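Long-range contacts in heme oxygenase 1 (Synechocystis sp., PDB 1WE1), which binds heme and probably catalyses its oxidative opening to biliverdin IXalpha with release of carbon monoxide and iron: residues I69-L74 / N169-A174; P117-A122 / E186-E191. All coordinates share one frame; numbering follows the deposited sequence.

How the contacts relate
The two contacts lie about 16 Å apart, centre to centre, and their segments alternate along the chain. They meet directly where Ile69 CD1 of contact 1 packs 3.4 Å from Val121 CB of contact 2, so the 69-74 loop rests against the start of helix 120-146. Contact 1 sets that loop against helix 164-176 and, of the two, is the one that reaches a heme propionate, through Arg172; contact 2 joins helix 120-146 to helix 182-205. Tyr125, another heme-binding residue, lies close to both: its side chain is about 4 Å from that of Tyr171 and about 5 Å from that of Val121. Contact 2 is more remote from the cofactor, with the Ala122 side chain about 10 Å from it.

Contact 1: I69-L74 / N169-A174. With HEM (protoporphyrin IX containing Fe), chain H.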
loop_
_atom_site.group_PDB
_atom_site.type_symbol
_atom_site.label_atom_id
_atom_site.label_comp_id
_atom_site.label_asym_id
_atom_site.label_seq_id
_atom_site.Cartn_x
_atom_site.Cartn_y
_atom_site.Cartn_z
ATOM N N ILE A 69 -9.542 14.847 0.832
ATOM C CA ILE A 69 -8.950 13.659 0.230
ATOM C C ILE A 69 -9.725 12.403 0.625
ATOM O O ILE A 69 -9.190 11.292 0.628
ATOM C CB ILE A 69 -7.473 13.511 0.637
ATOM C CG1 ILE A 69 -7.354 13.309 2.145
ATOM C CG2 ILE A 69 -6.712 14.754 0.233
ATOM C CD1 ILE A 69 -5.937 12.994 2.611
ATOM N N TYR A 70 -10.996 12.592 0.955
ATOM C CA TYR A 70 -11.845 11.485 1.346
ATOM C C TYR A 70 -12.594 10.936 0.135
ATOM O O TYR A 70 -13.660 11.435 -0.228
ATOM C CB TYR A 70 -12.842 11.933 2.414
ATOM C CG TYR A 70 -13.771 10.830 2.861
ATOM C CD1 TYR A 70 -13.299 9.764 3.635
ATOM C CD2 TYR A 70 -15.114 10.828 2.482
ATOM C CE1 TYR A 70 -14.148 8.719 4.020
ATOM C CE2 TYR A 70 -15.967 9.790 2.858
ATOM C CZ TYR A 70 -15.477 8.741 3.624
ATOM O OH TYR A 70 -16.314 7.710 3.979
ATOM N N PHE A 71 -12.020 9.906 -0.480
ATOM C CA PHE A 71 -12.593 9.258 -1.652
ATOM C C PHE A 71 -12.817 7.775 -1.368
ATOM O O PHE A 71 -11.995 6.936 -1.734
ATOM C CB PHE A 71 -11.643 9.390 -2.842
ATOM C CG PHE A 71 -11.343 10.806 -3.230
ATOM C CD1 PHE A 71 -12.274 11.560 -3.938
ATOM C CD2 PHE A 71 -10.118 11.383 -2.905
ATOM C CE1 PHE A 71 -11.987 12.871 -4.321
ATOM C CE2 PHE A 71 -9.820 12.690 -3.283
ATOM C CZ PHE A 71 -10.753 13.436 -3.992
ATOM N N PRO A 72 -13.941 7.434 -0.717
ATOM C CA PRO A 72 -14.265 6.040 -0.388
ATOM C C PRO A 72 -14.188 5.101 -1.593
ATOM O O PRO A 72 -14.327 3.885 -1.459
ATOM C CB PRO A 72 -15.676 6.141 0.195
ATOM C CG PRO A 72 -16.244 7.370 -0.471
ATOM C CD PRO A 72 -15.078 8.324 -0.416
ATOM N N GLU A 73 -13.963 5.678 -2.768
ATOM C CA GLU A 73 -13.847 4.899 -3.989
ATOM C C GLU A 73 -12.475 4.242 -4.030
ATOM O O GLU A 73 -12.232 3.343 -4.833
ATOM C CB GLU A 73 -14.012 5.802 -5.215
ATOM C CG GLU A 73 -15.259 6.664 -5.166
ATOM C CD GLU A 73 -15.006 8.035 -4.562
ATOM O OE1 GLU A 73 -14.432 8.888 -5.271
ATOM O OE2 GLU A 73 -15.375 8.260 -3.386
ATOM N N LEU A 74 -11.576 4.705 -3.166
ATOM C CA LEU A 74 -10.231 4.161 -3.102
ATOM C C LEU A 74 -10.150 2.954 -2.173
ATOM O O LEU A 74 -9.317 2.071 -2.384
ATOM C CB LEU A 74 -9.239 5.232 -2.631
ATOM C CG LEU A 74 -9.010 6.405 -3.588
ATOM C CD1 LEU A 74 -8.077 7.441 -2.938
ATOM C CD2 LEU A 74 -8.432 5.892 -4.899
ATOM N N ASN A 169 -5.970 12.873 -11.199
ATOM C CA ASN A 169 -5.856 14.331 -11.242
ATOM C C ASN A 169 -6.727 14.960 -10.166
ATOM O O ASN A 169 -6.269 15.812 -9.406
ATOM C CB ASN A 169 -6.255 14.874 -12.613
ATOM C CG ASN A 169 -5.186 14.639 -13.662
ATOM O OD1 ASN A 169 -3.998 14.884 -13.420
ATOM N ND2 ASN A 169 -5.597 14.174 -14.841
ATOM N N THR A 170 -7.985 14.543 -10.104
ATOM C CA THR A 170 -8.879 15.059 -9.087
ATOM C C THR A 170 -8.163 14.927 -7.743
ATOM O O THR A 170 -8.192 15.845 -6.917
ATOM C CB THR A 170 -10.190 14.249 -9.027
ATOM O OG1 THR A 170 -10.886 14.367 -10.277
ATOM C CG2 THR A 170 -11.080 14.749 -7.884
ATOM N N TYR A 171 -7.500 13.787 -7.543
ATOM C CA TYR A 171 -6.792 13.523 -6.298
ATOM C C TYR A 171 -5.591 14.453 -6.054
ATOM O O TYR A 171 -5.453 14.997 -4.958
ATOM C CB TYR A 171 -6.364 12.046 -6.237
ATOM C CG TYR A 171 -5.810 11.638 -4.886
ATOM C CD1 TYR A 171 -4.488 11.926 -4.538
ATOM C CD2 TYR A 171 -6.626 11.026 -3.930
ATOM C CE1 TYR A 171 -3.990 11.621 -3.274
ATOM C CE2 TYR A 171 -6.142 10.718 -2.663
ATOM C CZ TYR A 171 -4.818 11.018 -2.340
ATOM O OH TYR A 171 -4.307 10.699 -1.097
ATOM N N ARG A 172 -4.724 14.633 -7.051
ATOM C CA ARG A 172 -3.571 15.527 -6.898
ATOM C C ARG A 172 -4.112 16.932 -6.652
ATOM O O ARG A 172 -3.621 17.673 -5.799
ATOM C CB ARG A 172 -2.731 15.559 -8.171
ATOM C CG ARG A 172 -1.997 14.288 -8.513
ATOM C CD ARG A 172 -1.550 14.367 -9.958
ATOM N NE ARG A 172 -0.676 13.273 -10.361
ATOM C CZ ARG A 172 0.515 13.027 -9.821
ATOM N NH1 ARG A 172 1.236 12.004 -10.269
ATOM N NH2 ARG A 172 0.977 13.791 -8.831
ATOM N N GLN A 173 -5.129 17.284 -7.433
ATOM C CA GLN A 173 -5.794 18.574 -7.335
ATOM C C GLN A 173 -6.285 18.741 -5.903
ATOM O O GLN A 173 -5.991 19.744 -5.246
ATOM C CB GLN A 173 -6.984 18.616 -8.308
ATOM C CG GLN A 173 -7.815 19.900 -8.273
ATOM C CD GLN A 173 -7.004 21.131 -8.638
ATOM O OE1 GLN A 173 -6.360 21.177 -9.690
ATOM N NE2 GLN A 173 -7.031 22.139 -7.771
ATOM N N ALA A 174 -7.026 17.744 -5.428
ATOM C CA ALA A 174 -7.561 17.762 -4.075
ATOM C C ALA A 174 -6.477 18.162 -3.081
ATOM O O ALA A 174 -6.702 19.005 -2.215
ATOM C CB ALA A 174 -8.119 16.398 -3.720
HETATM C CHA HEM H . 4.349 6.095 -8.310
HETATM C CHB HEM H . 4.013 4.486 -3.760
HETATM C CHC HEM H . 6.837 0.756 -5.049
HETATM C CHD HEM H . 5.770 1.637 -9.643
HETATM C C1A HEM H . 4.106 6.091 -6.919
HETATM C C2A HEM H . 3.526 7.171 -6.137
HETATM C C3A HEM H . 3.476 6.734 -4.842
HETATM C C4A HEM H . 3.968 5.349 -4.858
HETATM C CMA HEM H . 3.004 7.465 -3.622
HETATM C CAA HEM H . 3.018 8.496 -6.683
HETATM C CBA HEM H . 4.110 9.533 -7.042
HETATM C CGA HEM H . 3.613 10.768 -7.530
HETATM O O1A HEM H . 3.593 11.743 -6.680
HETATM O O2A HEM H . 3.203 10.933 -8.696
HETATM C C1B HEM H . 4.797 3.323 -3.692
HETATM C C2B HEM H . 5.116 2.604 -2.460
HETATM C C3B HEM H . 5.861 1.522 -2.827
HETATM C C4B HEM H . 6.058 1.633 -4.271
HETATM C CMB HEM H . 4.652 3.019 -1.086
HETATM C CAB HEM H . 6.362 0.370 -1.976
HETATM C CBB HEM H . 7.388 0.780 -0.887
HETATM C C1C HEM H . 6.732 0.605 -6.409
HETATM C C2C HEM H . 7.224 -0.526 -7.182
HETATM C C3C HEM H . 7.124 -0.145 -8.471
HETATM C C4C HEM H . 6.306 1.046 -8.506
HETATM C CMC HEM H . 7.726 -1.828 -6.589
HETATM C CAC HEM H . 7.768 -0.817 -9.686
HETATM C CBC HEM H . 6.820 -1.888 -10.296
HETATM C C1D HEM H . 5.255 2.955 -9.708
HETATM C C2D HEM H . 4.910 3.641 -10.952
HETATM C C3D HEM H . 4.470 4.869 -10.577
HETATM C C4D HEM H . 4.604 4.954 -9.102
HETATM C CMD HEM H . 5.068 3.017 -12.301
HETATM C CAD HEM H . 3.935 6.006 -11.415
HETATM C CBD HEM H . 5.059 7.079 -11.771
HETATM C CGD HEM H . 4.530 8.277 -12.308
HETATM O O1D HEM H . 3.476 8.808 -11.793
HETATM O O2D HEM H . 5.089 8.840 -13.293
HETATM N NA HEM H . 4.386 5.004 -6.125
HETATM N NB HEM H . 5.368 2.717 -4.789
HETATM N NC HEM H . 6.122 1.556 -7.247
HETATM N ND HEM H . 5.017 3.768 -8.602
HETATM FE FE HEM H . 5.231 3.278 -6.699
HETATM O O HOH W 1 3.573 2.577 -6.745
#
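Phe71 sets its ring into a hollow on helix 164-176 made by Thr170, Tyr171 and Ala174. The far end of the ring seats over the groove between two methyls one helical turn apart: Ala174 CB lies at the ring edge, 4.0 Å from Phe71 CZ, while Thr170 CG2 approaches the same CZ obliquely at 4.1 Å. Along one flank, Phe71 CD2 comes within 3.7 Å of Tyr171 CD2; the two rings meet rim to rim with planes 46° apart, neither covering the other. Tyr171, its CG anti to the backbone N (chi1 -171°), carries its ring toward the loop, and Leu74 CD1 fits against its CE2 at 3.8 Å. The type I turn from Phe71 to Leu74 brings both apolar side chains to bear on this tyrosine, while the rings of Phe167 and Phe71 also pair edge-to-face. With an alanine here instead of Phe71, the groove is likely to stand unfilled and the Tyr171 rim to lose its contact with this ring. No hydrogen bond crosses the interface: Tyr171 OH is hydrogen-bonded to Ser124 OG, and Arg172 NH1 to heme O2A at 2.7 Å. Apolar packing thus holds the loop on a helix that also grips a heme propionate.

Contact 2: P117-A122 / E186-E191; sequences PELLVA and ERIVDE
Within the all-helical heme oxygenase fold, Leu119, in the 3-10 turn that leads into the distal helix 120-146, and Ala122, in that helix, pack against Ile188 and Glu191 of helix 182-205. The backbones come close, Leu119 CA lying 5.3 Å from Ile188 CA. Leu119 crosses Arg187 at about a right angle and lays its CD2 on the helix backbone, 3.5 Å from Arg187 O, with Ile188 CG1 a looser neighbour. Further on, Ala122 CB sits in a shallow dip between Ile188 O, 3.3 Å away, and Glu191 CB, at 3.6 Å; its short side chain is consistent with the close approach. Ile180 flanks Ile188 from a loop.

The outer margin is closed by a salt bridge. Arg187, bent at chi3, carries its guanidinium to Glu118 and presents NH1 and NH2 end-on to a single oxygen, OE2. Arg187 NH1 meets the anti lone pair of Glu118 OE2 at 3.0 Å; NH2, 2.8 Å from the same oxygen, comes from 42° above the carboxylate plane. Both bonds stay in the guanidinium plane, but because both nitrogens go to one oxygen and the planes are 64° apart, this is not a side-by-side pairing.

On the inner side, Glu191 lays its aliphatic part along Ala122 and Leu119, with CG anti to the backbone N (chi1 -175°), and sends its buried carboxylate on to Arg108 and His123. Those partners provide OE1 with a salt bridge and a hydrogen bond, tying in helix 100-115. Close helix-on-helix packing of this kind joins the N-terminal part of the distal helix, which also carries heme-binding Tyr125, to helix 182-205 in the all-helical heme oxygenase fold.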
loop_
_atom_site.group_PDB
_atom_site.type_symbol
_atom_site.label_atom_id
_atom_site.label_comp_id
_atom_site.label_asym_id
_atom_site.label_seq_id
_atom_site.Cartn_x
_atom_site.Cartn_y
_atom_site.Cartn_z
ATOM N N PRO A 117 -4.186 14.234 12.832
ATOM C CA PRO A 117 -4.992 13.762 11.705
ATOM C C PRO A 117 -4.566 14.247 10.330
ATOM O O PRO A 117 -4.830 13.573 9.327
ATOM C CB PRO A 117 -6.408 14.224 12.070
ATOM C CG PRO A 117 -6.180 15.351 13.016
ATOM C CD PRO A 117 -5.057 14.823 13.860
ATOM N N GLU A 118 -3.911 15.401 10.263
ATOM C CA GLU A 118 -3.496 15.900 8.956
ATOM C C GLU A 118 -2.381 15.055 8.354
ATOM O O GLU A 118 -2.219 15.024 7.138
ATOM C CB GLU A 118 -3.080 17.388 9.007
ATOM C CG GLU A 118 -1.817 17.722 9.791
ATOM C CD GLU A 118 -1.998 17.634 11.303
ATOM O OE1 GLU A 118 -3.157 17.594 11.779
ATOM O OE2 GLU A 118 -0.969 17.616 12.018
ATOM N N LEU A 119 -1.620 14.364 9.198
ATOM C CA LEU A 119 -0.544 13.507 8.712
ATOM C C LEU A 119 -1.112 12.296 7.956
ATOM O O LEU A 119 -0.389 11.584 7.251
ATOM C CB LEU A 119 0.333 13.053 9.882
ATOM C CG LEU A 119 1.133 14.204 10.510
ATOM C CD1 LEU A 119 2.110 13.671 11.549
ATOM C CD2 LEU A 119 1.890 14.950 9.412
ATOM N N LEU A 120 -2.416 12.083 8.105
ATOM C CA LEU A 120 -3.120 10.996 7.440
ATOM C C LEU A 120 -3.098 11.179 5.921
ATOM O O LEU A 120 -3.309 10.229 5.171
ATOM C CB LEU A 120 -4.564 10.951 7.928
ATOM C CG LEU A 120 -5.044 9.776 8.781
ATOM C CD1 LEU A 120 -3.945 9.225 9.661
ATOM C CD2 LEU A 120 -6.224 10.250 9.608
ATOM N N VAL A 121 -2.853 12.400 5.462
ATOM C CA VAL A 121 -2.804 12.636 4.026
ATOM C C VAL A 121 -1.514 12.049 3.472
ATOM O O VAL A 121 -1.426 11.734 2.294
ATOM C CB VAL A 121 -2.873 14.141 3.680
ATOM C CG1 VAL A 121 -1.804 14.901 4.432
ATOM C CG2 VAL A 121 -2.685 14.336 2.174
ATOM N N ALA A 122 -0.513 11.891 4.329
ATOM C CA ALA A 122 0.764 11.325 3.902
ATOM C C ALA A 122 0.576 9.833 3.673
ATOM O O ALA A 122 1.145 9.256 2.748
ATOM C CB ALA A 122 1.817 11.557 4.960
ATOM N N GLU A 186 5.145 20.338 5.190
ATOM C CA GLU A 186 6.451 19.716 5.234
ATOM C C GLU A 186 6.482 18.564 6.233
ATOM O O GLU A 186 7.287 17.647 6.098
ATOM C CB GLU A 186 7.519 20.770 5.546
ATOM C CG GLU A 186 7.753 21.724 4.366
ATOM C CD GLU A 186 8.857 22.753 4.603
ATOM O OE1 GLU A 186 9.271 23.407 3.618
ATOM O OE2 GLU A 186 9.304 22.918 5.760
ATOM N N ARG A 187 5.599 18.607 7.228
ATOM C CA ARG A 187 5.516 17.537 8.224
ATOM C C ARG A 187 4.852 16.321 7.569
ATOM O O ARG A 187 5.053 15.178 7.985
ATOM C CB ARG A 187 4.673 17.973 9.432
ATOM C CG ARG A 187 5.388 18.836 10.458
ATOM C CD ARG A 187 4.556 18.959 11.738
ATOM N NE ARG A 187 3.234 19.529 11.472
ATOM C CZ ARG A 187 2.077 18.909 11.706
ATOM N NH1 ARG A 187 2.059 17.681 12.223
ATOM N NH2 ARG A 187 0.934 19.519 11.404
ATOM N N ILE A 188 4.046 16.612 6.551
ATOM C CA ILE A 188 3.319 15.622 5.778
ATOM C C ILE A 188 4.311 14.901 4.877
ATOM O O ILE A 188 4.299 13.670 4.775
ATOM C CB ILE A 188 2.224 16.302 4.914
ATOM C CG1 ILE A 188 1.164 16.922 5.833
ATOM C CG2 ILE A 188 1.615 15.297 3.930
ATOM C CD1 ILE A 188 -0.036 17.477 5.119
ATOM N N VAL A 189 5.169 15.672 4.217
ATOM C CA VAL A 189 6.171 15.082 3.356
ATOM C C VAL A 189 7.063 14.162 4.192
ATOM O O VAL A 189 7.342 13.019 3.809
ATOM C CB VAL A 189 7.018 16.163 2.676
ATOM C CG1 VAL A 189 8.182 15.533 1.922
ATOM C CG2 VAL A 189 6.148 16.943 1.714
ATOM N N ASP A 190 7.500 14.638 5.347
ATOM C CA ASP A 190 8.343 13.796 6.180
ATOM C C ASP A 190 7.621 12.515 6.592
ATOM O O ASP A 190 8.221 11.448 6.616
ATOM C CB ASP A 190 8.821 14.570 7.404
ATOM C CG ASP A 190 9.934 15.546 7.064
ATOM O OD1 ASP A 190 10.281 16.384 7.931
ATOM O OD2 ASP A 190 10.464 15.470 5.926
ATOM N N GLU A 191 6.331 12.620 6.897
ATOM C CA GLU A 191 5.549 11.455 7.296
ATOM C C GLU A 191 5.456 10.447 6.139
ATOM O O GLU A 191 5.467 9.234 6.354
ATOM C CB GLU A 191 4.146 11.892 7.738
ATOM C CG GLU A 191 3.276 10.765 8.298
ATOM C CD GLU A 191 3.804 10.188 9.599
ATOM O OE1 GLU A 191 3.207 9.223 10.112
ATOM O OE2 GLU A 191 4.811 10.696 10.115
#